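Chromosome partition protein Smc (Pyrococcus yayanosii, PDB 5XEI) is probably required for chromosome condensation and partitioning, as a homodimeric, DNA-binding ATPase of the SMC family. Local coordinates at residues P156-D164 / P399-E407; E225-I236 / K276-L287. All coordinates share one frame; numbering follows the deposited sequence.

The two contacts lie in well-separated parts of one long molecule: their centres are about 98 Å apart and their nearest atoms about 75 Å. Along the chain contact 2 is nested inside contact 1, in the order 156-164, 225-236, 276-287, 399-407. Helix 156-167 is followed directly by helix 170-246, which carries the chain outward to contact 2; helix 321-383 leads back to the three-stranded sheet that holds 404-409. Contact 1 therefore joins the two sides of the chain at the head end of the coiled coil, in the part of the ATPase head from which the arm leaves, while contact 2 folds the outgoing helix against a broken helical run far along the arm.

Contact 1: P156-D164 / P399-E407; sequences PLERRQLID and PFSGGLEIE
At the base of the SMC coiled coil, helix 156-164 lies across the start of strand 404-407 at 104°, with 6.3 Å between their axes. P156 and L157 sit directly on G403, whose CA is 3.5 Å from P156 C; a CB there would run into the helix backbone. L404 N gives a weak hydrogen bond to P156 O (3.1 Å). R160 reaches the preceding turn, CG anti to its N (chi1 178°) and the chain bent at chi3; NE donates a 2.8 Å hydrogen bond to G402 O, the oxygen in the guanidinium plane and NE nearly along the C=O axis, though the bond is bent at the hydrogen (131°). F400 O lies over one guanidinium face. R159 runs the other way, its NH2 in a weak hydrogen bond to L404 O at the group's edge, while NH1 is held by F151 O. The side chains of I163 and L404 cross at about a right angle, CG1 of I163 3.6 Å from CD2 of L404, with F365 also on I163. P156 lies alongside E405, whose OE2 pairs with R417. A helix before the outgoing coil thus meets a returning antiparallel sheet, as in SMC ATPase heads built from both chain ends.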
loop_
_atom_site.group_PDB
_atom_site.type_symbol
_atom_site.label_atom_id
_atom_site.label_comp_id
_atom_site.label_asym_id
_atom_site.label_seq_id
_atom_site.Cartn_x
_atom_site.Cartn_y
_atom_site.Cartn_z
ATOM N N PRO A 156 16.567 16.735 11.536
ATOM C CA PRO A 156 16.409 16.728 10.071
ATOM C C PRO A 156 15.463 15.634 9.627
ATOM O O PRO A 156 14.528 15.895 8.854
ATOM C CB PRO A 156 17.834 16.493 9.548
ATOM C CG PRO A 156 18.722 16.731 10.692
ATOM C CD PRO A 156 17.940 16.387 11.928
ATOM N N LEU A 157 15.675 14.409 10.126
ATOM C CA LEU A 157 14.775 13.307 9.813
ATOM C C LEU A 157 13.330 13.664 10.119
ATOM O O LEU A 157 12.437 13.250 9.389
ATOM C CB LEU A 157 15.192 12.034 10.553
ATOM C CG LEU A 157 15.771 10.961 9.617
ATOM C CD1 LEU A 157 16.402 9.775 10.348
ATOM C CD2 LEU A 157 14.711 10.473 8.653
ATOM N N GLU A 158 13.075 14.460 11.162
ATOM C CA GLU A 158 11.698 14.868 11.463
ATOM C C GLU A 158 11.155 15.924 10.490
ATOM O O GLU A 158 9.933 16.110 10.402
ATOM C CB GLU A 158 11.624 15.393 12.903
ATOM C CG GLU A 158 11.753 14.319 14.003
ATOM C CD GLU A 158 11.773 14.909 15.425
ATOM O OE1 GLU A 158 12.225 14.206 16.362
ATOM O OE2 GLU A 158 11.356 16.078 15.594
ATOM N N ARG A 159 12.031 16.618 9.762
ATOM C CA ARG A 159 11.626 17.706 8.881
ATOM C C ARG A 159 11.187 17.224 7.495
ATOM O O ARG A 159 10.258 17.798 6.907
ATOM C CB ARG A 159 12.783 18.703 8.769
ATOM C CG ARG A 159 12.369 20.126 8.472
ATOM C CD ARG A 159 13.504 21.120 8.777
ATOM N NE ARG A 159 13.625 21.471 10.199
ATOM C CZ ARG A 159 14.653 21.154 10.986
ATOM N NH1 ARG A 159 14.635 21.539 12.258
ATOM N NH2 ARG A 159 15.698 20.468 10.510
ATOM N N ARG A 160 11.805 16.153 6.979
ATOM C CA ARG A 160 11.511 15.664 5.630
ATOM C C ARG A 160 10.041 15.336 5.444
ATOM O O ARG A 160 9.444 15.693 4.420
ATOM C CB ARG A 160 12.343 14.416 5.332
ATOM C CG ARG A 160 12.074 13.786 3.962
ATOM C CD ARG A 160 12.962 12.584 3.745
ATOM N NE ARG A 160 12.652 11.479 4.660
ATOM C CZ ARG A 160 11.450 10.922 4.789
ATOM N NH1 ARG A 160 10.424 11.328 4.044
ATOM N NH2 ARG A 160 11.262 9.936 5.661
ATOM N N GLN A 161 9.457 14.625 6.413
ATOM C CA GLN A 161 8.115 14.066 6.277
ATOM C C GLN A 161 7.092 15.093 5.827
ATOM O O GLN A 161 6.165 14.767 5.079
ATOM C CB GLN A 161 7.678 13.465 7.602
ATOM C CG GLN A 161 8.493 12.276 8.009
ATOM C CD GLN A 161 9.947 12.609 8.253
ATOM O OE1 GLN A 161 10.363 13.762 8.092
ATOM N NE2 GLN A 161 10.747 11.592 8.585
ATOM N N LEU A 162 7.227 16.335 6.281
ATOM C CA LEU A 162 6.307 17.352 5.806
ATOM C C LEU A 162 6.516 17.634 4.323
ATOM O O LEU A 162 5.548 17.892 3.598
ATOM C CB LEU A 162 6.445 18.624 6.633
ATOM C CG LEU A 162 5.540 19.724 6.096
ATOM C CD1 LEU A 162 4.938 20.474 7.217
ATOM C CD2 LEU A 162 6.337 20.675 5.250
ATOM N N ILE A 163 7.760 17.594 3.847
ATOM C CA ILE A 163 7.980 17.733 2.406
ATOM C C ILE A 163 7.295 16.600 1.639
ATOM O O ILE A 163 6.727 16.833 0.562
ATOM C CB ILE A 163 9.486 17.831 2.080
ATOM C CG1 ILE A 163 10.112 18.997 2.834
ATOM C CG2 ILE A 163 9.699 18.110 0.600
ATOM C CD1 ILE A 163 9.478 20.340 2.506
ATOM N N ASP A 164 7.317 15.363 2.177
ATOM C CA ASP A 164 6.590 14.261 1.531
ATOM C C ASP A 164 5.127 14.609 1.324
ATOM O O ASP A 164 4.596 14.517 0.207
ATOM C CB ASP A 164 6.665 12.956 2.337
ATOM C CG ASP A 164 8.091 12.471 2.574
ATOM O OD1 ASP A 164 8.981 12.793 1.758
ATOM O OD2 ASP A 164 8.321 11.724 3.558
ATOM N N PRO A 399 16.276 9.801 -0.911
ATOM C CA PRO A 399 15.857 10.887 -0.026
ATOM C C PRO A 399 14.949 10.408 1.072
ATOM O O PRO A 399 14.959 10.989 2.158
ATOM C CB PRO A 399 15.121 11.855 -0.966
ATOM C CG PRO A 399 15.256 11.284 -2.345
ATOM C CD PRO A 399 15.546 9.837 -2.184
ATOM N N PHE A 400 14.178 9.352 0.832
ATOM C CA PHE A 400 13.149 8.944 1.779
ATOM C C PHE A 400 13.705 8.220 2.987
ATOM O O PHE A 400 12.940 7.882 3.891
ATOM C CB PHE A 400 12.119 8.059 1.092
ATOM C CG PHE A 400 11.528 8.678 -0.117
ATOM C CD1 PHE A 400 10.581 9.676 0.005
ATOM C CD2 PHE A 400 11.929 8.270 -1.376
ATOM C CE1 PHE A 400 10.033 10.248 -1.106
ATOM C CE2 PHE A 400 11.392 8.839 -2.503
ATOM C CZ PHE A 400 10.440 9.833 -2.374
ATOM N N SER A 401 15.005 7.961 3.025
ATOM C CA SER A 401 15.624 7.416 4.220
ATOM C C SER A 401 16.576 8.413 4.854
ATOM O O SER A 401 17.297 8.069 5.793
ATOM C CB SER A 401 16.333 6.097 3.898
ATOM O OG SER A 401 17.184 6.239 2.781
ATOM N N GLY A 402 16.580 9.651 4.377
ATOM C CA GLY A 402 17.390 10.697 4.949
ATOM C C GLY A 402 16.550 11.769 5.622
ATOM O O GLY A 402 15.325 11.794 5.549
ATOM N N GLY A 403 17.244 12.658 6.311
ATOM C CA GLY A 403 16.631 13.822 6.873
ATOM C C GLY A 403 16.743 15.002 5.937
ATOM O O GLY A 403 17.047 14.870 4.745
ATOM N N LEU A 404 16.530 16.179 6.500
ATOM C CA LEU A 404 16.563 17.412 5.725
ATOM C C LEU A 404 16.900 18.541 6.691
ATOM O O LEU A 404 16.126 18.817 7.610
ATOM C CB LEU A 404 15.225 17.639 5.036
ATOM C CG LEU A 404 14.922 19.037 4.503
ATOM C CD1 LEU A 404 15.666 19.264 3.196
ATOM C CD2 LEU A 404 13.422 19.228 4.326
ATOM N N GLU A 405 18.048 19.176 6.504
ATOM C CA GLU A 405 18.472 20.199 7.436
ATOM C C GLU A 405 18.448 21.565 6.777
ATOM O O GLU A 405 18.310 21.691 5.558
ATOM C CB GLU A 405 19.868 19.904 7.971
ATOM C CG GLU A 405 20.109 20.560 9.313
ATOM C CD GLU A 405 21.094 19.771 10.112
ATOM O OE1 GLU A 405 21.361 18.609 9.718
ATOM O OE2 GLU A 405 21.594 20.298 11.125
ATOM N N ILE A 406 18.596 22.588 7.621
ATOM C CA ILE A 406 18.632 23.984 7.210
ATOM C C ILE A 406 19.936 24.620 7.668
ATOM O O ILE A 406 20.440 24.315 8.757
ATOM C CB ILE A 406 17.452 24.766 7.798
ATOM C CG1 ILE A 406 16.153 24.064 7.486
ATOM C CG2 ILE A 406 17.403 26.146 7.217
ATOM C CD1 ILE A 406 14.966 24.818 8.014
ATOM N N GLU A 407 20.467 25.522 6.839
ATOM C CA GLU A 407 21.576 26.385 7.218
ATOM C C GLU A 407 21.306 27.795 6.725
ATOM O O GLU A 407 20.815 27.982 5.610
ATOM C CB GLU A 407 22.894 25.873 6.658
ATOM C CG GLU A 407 23.367 24.673 7.406
ATOM C CD GLU A 407 24.661 24.118 6.865
ATOM O OE1 GLU A 407 25.251 24.764 5.966
ATOM O OE2 GLU A 407 25.088 23.035 7.335
#

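Contact 2: E225-I236 / K276-L287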
loop_
_atom_site.group_PDB
_atom_site.type_symbol
_atom_site.label_atom_id
_atom_site.label_comp_id
_atom_site.label_asym_id
_atom_site.label_seq_id
_atom_site.Cartn_x
_atom_site.Cartn_y
_atom_site.Cartn_z
ATOM N N GLU A 225 1.987 -65.260 -28.975
ATOM C CA GLU A 225 0.754 -65.827 -29.502
ATOM C C GLU A 225 0.896 -66.320 -30.932
ATOM O O GLU A 225 0.308 -67.348 -31.286
ATOM C CB GLU A 225 -0.403 -64.832 -29.405
ATOM C CG GLU A 225 -1.802 -65.514 -29.357
ATOM C CD GLU A 225 -2.054 -66.402 -28.097
ATOM O OE1 GLU A 225 -3.202 -66.880 -27.906
ATOM O OE2 GLU A 225 -1.122 -66.638 -27.291
ATOM N N ARG A 226 1.665 -65.630 -31.768
ATOM C CA ARG A 226 1.916 -66.153 -33.104
ATOM C C ARG A 226 2.657 -67.493 -33.026
ATOM O O ARG A 226 2.287 -68.468 -33.692
ATOM C CB ARG A 226 2.690 -65.116 -33.918
ATOM C CG ARG A 226 2.240 -63.631 -33.780
ATOM C CD ARG A 226 2.838 -62.783 -34.963
ATOM N NE ARG A 226 2.783 -61.304 -34.833
ATOM C CZ ARG A 226 3.542 -60.563 -34.013
ATOM N NH1 ARG A 226 4.398 -61.167 -33.210
ATOM N NH2 ARG A 226 3.446 -59.223 -33.969
ATOM N N ALA A 227 3.665 -67.576 -32.153
ATOM C CA ALA A 227 4.318 -68.851 -31.876
ATOM C C ALA A 227 3.323 -69.921 -31.440
ATOM O O ALA A 227 3.486 -71.102 -31.767
ATOM C CB ALA A 227 5.394 -68.663 -30.809
ATOM N N ARG A 228 2.291 -69.543 -30.691
ATOM C CA ARG A 228 1.298 -70.541 -30.311
ATOM C C ARG A 228 0.503 -71.007 -31.523
ATOM O O ARG A 228 0.167 -72.192 -31.639
ATOM C CB ARG A 228 0.368 -69.991 -29.238
ATOM C CG ARG A 228 0.991 -70.003 -27.882
ATOM C CD ARG A 228 0.072 -69.402 -26.852
ATOM N NE ARG A 228 0.716 -69.409 -25.550
ATOM C CZ ARG A 228 0.295 -68.709 -24.509
ATOM N NH1 ARG A 228 -0.778 -67.928 -24.623
ATOM N NH2 ARG A 228 0.962 -68.787 -23.363
ATOM N N VAL A 229 0.200 -70.092 -32.443
ATOM C CA VAL A 229 -0.509 -70.504 -33.646
ATOM C C VAL A 229 0.408 -71.343 -34.535
ATOM O O VAL A 229 -0.033 -72.331 -35.143
ATOM C CB VAL A 229 -1.075 -69.272 -34.382
ATOM C CG1 VAL A 229 -1.827 -69.699 -35.604
ATOM C CG2 VAL A 229 -2.005 -68.482 -33.472
ATOM N N ALA A 230 1.697 -70.987 -34.589
ATOM C CA ALA A 230 2.674 -71.732 -35.381
ATOM C C ALA A 230 2.799 -73.168 -34.896
ATOM O O ALA A 230 2.574 -74.112 -35.660
ATOM C CB ALA A 230 4.035 -71.041 -35.330
ATOM N N LEU A 231 3.169 -73.354 -33.621
ATOM C CA LEU A 231 3.271 -74.702 -33.064
ATOM C C LEU A 231 2.021 -75.510 -33.362
ATOM O O LEU A 231 2.078 -76.737 -33.482
ATOM C CB LEU A 231 3.505 -74.647 -31.552
ATOM C CG LEU A 231 3.067 -75.865 -30.722
ATOM C CD1 LEU A 231 3.968 -77.049 -30.989
ATOM C CD2 LEU A 231 3.037 -75.580 -29.248
ATOM N N LEU A 232 0.895 -74.836 -33.542
ATOM C CA LEU A 232 -0.347 -75.557 -33.733
ATOM C C LEU A 232 -0.553 -75.973 -35.191
ATOM O O LEU A 232 -1.011 -77.092 -35.451
ATOM C CB LEU A 232 -1.491 -74.709 -33.207
ATOM C CG LEU A 232 -2.881 -75.157 -33.573
ATOM C CD1 LEU A 232 -3.042 -76.582 -33.157
ATOM C CD2 LEU A 232 -3.737 -74.342 -32.704
ATOM N N LEU A 233 -0.212 -75.114 -36.156
ATOM C CA LEU A 233 -0.273 -75.532 -37.554
ATOM C C LEU A 233 0.603 -76.758 -37.795
ATOM O O LEU A 233 0.173 -77.730 -38.427
ATOM C CB LEU A 233 0.137 -74.375 -38.462
ATOM C CG LEU A 233 -0.901 -73.259 -38.532
ATOM C CD1 LEU A 233 -0.395 -72.034 -39.281
ATOM C CD2 LEU A 233 -2.139 -73.799 -39.187
ATOM N N GLY A 234 1.830 -76.737 -37.273
ATOM C CA GLY A 234 2.643 -77.941 -37.289
ATOM C C GLY A 234 2.014 -79.087 -36.519
ATOM O O GLY A 234 2.057 -80.236 -36.964
ATOM N N GLU A 235 1.393 -78.787 -35.369
ATOM C CA GLU A 235 0.829 -79.819 -34.494
ATOM C C GLU A 235 -0.223 -80.697 -35.176
ATOM O O GLU A 235 -0.635 -81.699 -34.573
ATOM C CB GLU A 235 0.200 -79.198 -33.231
ATOM C CG GLU A 235 0.991 -79.370 -31.916
ATOM C CD GLU A 235 0.219 -78.877 -30.669
ATOM O OE1 GLU A 235 -0.913 -78.366 -30.820
ATOM O OE2 GLU A 235 0.738 -78.996 -29.531
ATOM N N ILE A 236 -0.678 -80.366 -36.382
ATOM C CA ILE A 236 -1.638 -81.203 -37.102
ATOM C C ILE A 236 -1.012 -81.853 -38.323
ATOM O O ILE A 236 -1.364 -82.974 -38.670
ATOM C CB ILE A 236 -2.902 -80.413 -37.505
ATOM C CG1 ILE A 236 -3.372 -79.430 -36.436
ATOM C CG2 ILE A 236 -4.035 -81.354 -37.912
ATOM C CD1 ILE A 236 -4.311 -78.428 -37.065
ATOM N N LYS A 276 -7.849 -79.860 -32.420
ATOM C CA LYS A 276 -6.710 -78.994 -32.710
ATOM C C LYS A 276 -6.657 -78.553 -34.182
ATOM O O LYS A 276 -5.663 -77.941 -34.575
ATOM C CB LYS A 276 -5.396 -79.678 -32.288
ATOM C CG LYS A 276 -5.028 -79.513 -30.779
ATOM C CD LYS A 276 -4.478 -78.131 -30.383
ATOM C CE LYS A 276 -4.821 -77.709 -28.951
ATOM N NZ LYS A 276 -5.700 -76.497 -28.899
ATOM N N ARG A 277 -7.676 -78.842 -35.004
ATOM C CA ARG A 277 -7.872 -78.179 -36.296
ATOM C C ARG A 277 -8.927 -77.097 -36.175
ATOM O O ARG A 277 -8.727 -75.947 -36.584
ATOM C CB ARG A 277 -8.375 -79.131 -37.395
ATOM C CG ARG A 277 -8.050 -80.584 -37.354
ATOM C CD ARG A 277 -8.664 -81.329 -38.560
ATOM N NE ARG A 277 -10.045 -81.501 -38.360
ATOM C CZ ARG A 277 -10.620 -82.620 -38.193
ATOM N NH1 ARG A 277 -9.943 -83.690 -38.239
ATOM N NH2 ARG A 277 -11.879 -82.678 -38.003
ATOM N N ARG A 278 -10.083 -77.500 -35.658
ATOM C CA ARG A 278 -11.175 -76.579 -35.405
ATOM C C ARG A 278 -10.769 -75.473 -34.437
ATOM O O ARG A 278 -11.367 -74.391 -34.439
ATOM C CB ARG A 278 -12.360 -77.381 -34.886
ATOM C CG ARG A 278 -13.419 -76.607 -34.206
ATOM C CD ARG A 278 -13.759 -77.288 -32.914
ATOM N NE ARG A 278 -14.873 -76.593 -32.313
ATOM C CZ ARG A 278 -14.827 -75.962 -31.149
ATOM N NH1 ARG A 278 -13.718 -75.924 -30.422
ATOM N NH2 ARG A 278 -15.905 -75.344 -30.730
ATOM N N GLU A 279 -9.735 -75.714 -33.631
ATOM C CA GLU A 279 -9.229 -74.696 -32.718
ATOM C C GLU A 279 -8.816 -73.427 -33.455
ATOM O O GLU A 279 -9.011 -72.314 -32.945
ATOM C CB GLU A 279 -8.048 -75.279 -31.952
ATOM C CG GLU A 279 -7.820 -74.749 -30.562
ATOM C CD GLU A 279 -6.621 -73.843 -30.529
ATOM O OE1 GLU A 279 -6.250 -73.387 -31.625
ATOM O OE2 GLU A 279 -6.032 -73.628 -29.449
ATOM N N LEU A 280 -8.251 -73.576 -34.653
ATOM C CA LEU A 280 -7.758 -72.439 -35.424
ATOM C C LEU A 280 -8.828 -71.789 -36.270
ATOM O O LEU A 280 -8.602 -70.685 -36.782
ATOM C CB LEU A 280 -6.621 -72.837 -36.356
ATOM C CG LEU A 280 -5.488 -73.632 -35.739
ATOM C CD1 LEU A 280 -5.827 -75.106 -35.728
ATOM C CD2 LEU A 280 -4.268 -73.343 -36.541
ATOM N N LYS A 281 -9.972 -72.455 -36.450
ATOM C CA LYS A 281 -11.132 -71.794 -37.035
ATOM C C LYS A 281 -11.489 -70.533 -36.258
ATOM O O LYS A 281 -12.135 -69.631 -36.803
ATOM C CB LYS A 281 -12.323 -72.771 -37.078
ATOM C CG LYS A 281 -12.037 -74.087 -37.837
ATOM C CD LYS A 281 -13.237 -75.058 -37.832
ATOM C CE LYS A 281 -12.952 -76.357 -38.604
ATOM N NZ LYS A 281 -14.082 -77.329 -38.493
ATOM N N HIS A 282 -11.035 -70.440 -35.010
ATOM C CA HIS A 282 -11.395 -69.365 -34.105
ATOM C C HIS A 282 -10.248 -68.390 -33.865
ATOM O O HIS A 282 -10.378 -67.486 -33.033
ATOM C CB HIS A 282 -11.894 -69.972 -32.793
ATOM C CG HIS A 282 -12.947 -71.016 -32.993
ATOM N ND1 HIS A 282 -13.136 -72.065 -32.119
ATOM C CD2 HIS A 282 -13.869 -71.175 -33.974
ATOM C CE1 HIS A 282 -14.130 -72.824 -32.549
ATOM N NE2 HIS A 282 -14.590 -72.305 -33.673
ATOM N N PHE A 283 -9.133 -68.543 -34.565
ATOM C CA PHE A 283 -8.073 -67.548 -34.539
ATOM C C PHE A 283 -8.239 -66.600 -35.714
ATOM O O PHE A 283 -8.604 -67.020 -36.815
ATOM C CB PHE A 283 -6.690 -68.194 -34.591
ATOM C CG PHE A 283 -6.166 -68.618 -33.246
ATOM C CD1 PHE A 283 -5.736 -67.683 -32.327
ATOM C CD2 PHE A 283 -6.094 -69.954 -32.913
ATOM C CE1 PHE A 283 -5.256 -68.074 -31.102
ATOM C CE2 PHE A 283 -5.610 -70.347 -31.697
ATOM C CZ PHE A 283 -5.185 -69.406 -30.791
ATOM N N ASP A 284 -7.957 -65.321 -35.474
ATOM C CA ASP A 284 -8.141 -64.303 -36.502
ATOM C C ASP A 284 -7.332 -64.626 -37.755
ATOM O O ASP A 284 -6.257 -65.232 -37.699
ATOM C CB ASP A 284 -7.748 -62.928 -35.966
ATOM C CG ASP A 284 -8.660 -62.462 -34.851
ATOM O OD1 ASP A 284 -9.650 -63.173 -34.567
ATOM O OD2 ASP A 284 -8.394 -61.385 -34.268
ATOM N N ALA A 285 -7.872 -64.200 -38.902
ATOM C CA ALA A 285 -7.259 -64.512 -40.188
ATOM C C ALA A 285 -5.967 -63.739 -40.415
ATOM O O ALA A 285 -5.055 -64.254 -41.073
ATOM C CB ALA A 285 -8.244 -64.242 -41.323
ATOM N N ALA A 286 -5.863 -62.508 -39.909
ATOM C CA ALA A 286 -4.610 -61.771 -40.062
ATOM C C ALA A 286 -3.473 -62.488 -39.341
ATOM O O ALA A 286 -2.424 -62.777 -39.935
ATOM C CB ALA A 286 -4.764 -60.340 -39.547
ATOM N N LEU A 287 -3.680 -62.804 -38.058
ATOM C CA LEU A 287 -2.678 -63.531 -37.287
ATOM C C LEU A 287 -2.308 -64.839 -37.974
ATOM O O LEU A 287 -1.129 -65.090 -38.251
ATOM C CB LEU A 287 -3.202 -63.777 -35.869
ATOM C CG LEU A 287 -2.560 -64.833 -34.965
ATOM C CD1 LEU A 287 -1.109 -64.551 -34.666
ATOM C CD2 LEU A 287 -3.334 -64.955 -33.680
#
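L280 is the bump that the outgoing helix accommodates: it enters the hollow framed by V229, L232, L233 and I236, spaced as in a knobs-into-holes site. Its chi1 of -50° sets CG beside the backbone N and turns the fork to the helix, CD2 meeting L233 CD2 at 3.4 Å and CD1 facing I236 CD1 at 3.9 Å. L232 comes at it tip to tip, CD2 lying 3.6 Å from L280 CG; its other methyl, CD1, lies 3.5 Å from K276 CD where the two side chains cross at about a right angle. If L232 were an alanine, both branches would be gone and a gap would probably open beside L280, leaving the lysine methylenes without their apolar neighbour.

Farther along, V229 fills the dip between F283 and L287. Its CG2 stands over the ring centre of F283, 4.0 Å from the centroid and 10° off the normal, a CH-pi contact, and also meets L287 CD2 tip to tip at 3.8 Å. L287 lays CD1 against R226 CG. I288, the residue after L287, also touches V229, L233 and L280.

No ion pair joins the two segments. E225 grips R228 NH1 through the syn lone pair of OE2, while its OE1 lies at the ring edge of F283; R228 also has a long, weak partner in E309, and K276 NZ pairs weakly with E279 OE2. F283 and D284 turn the chain out of regular helix before helix 285-289 begins, consistent with the joint of the SMC arm. No hydrogen bond crosses either, which implies that apolar fit, bordered by ion pairs, holds the segments together.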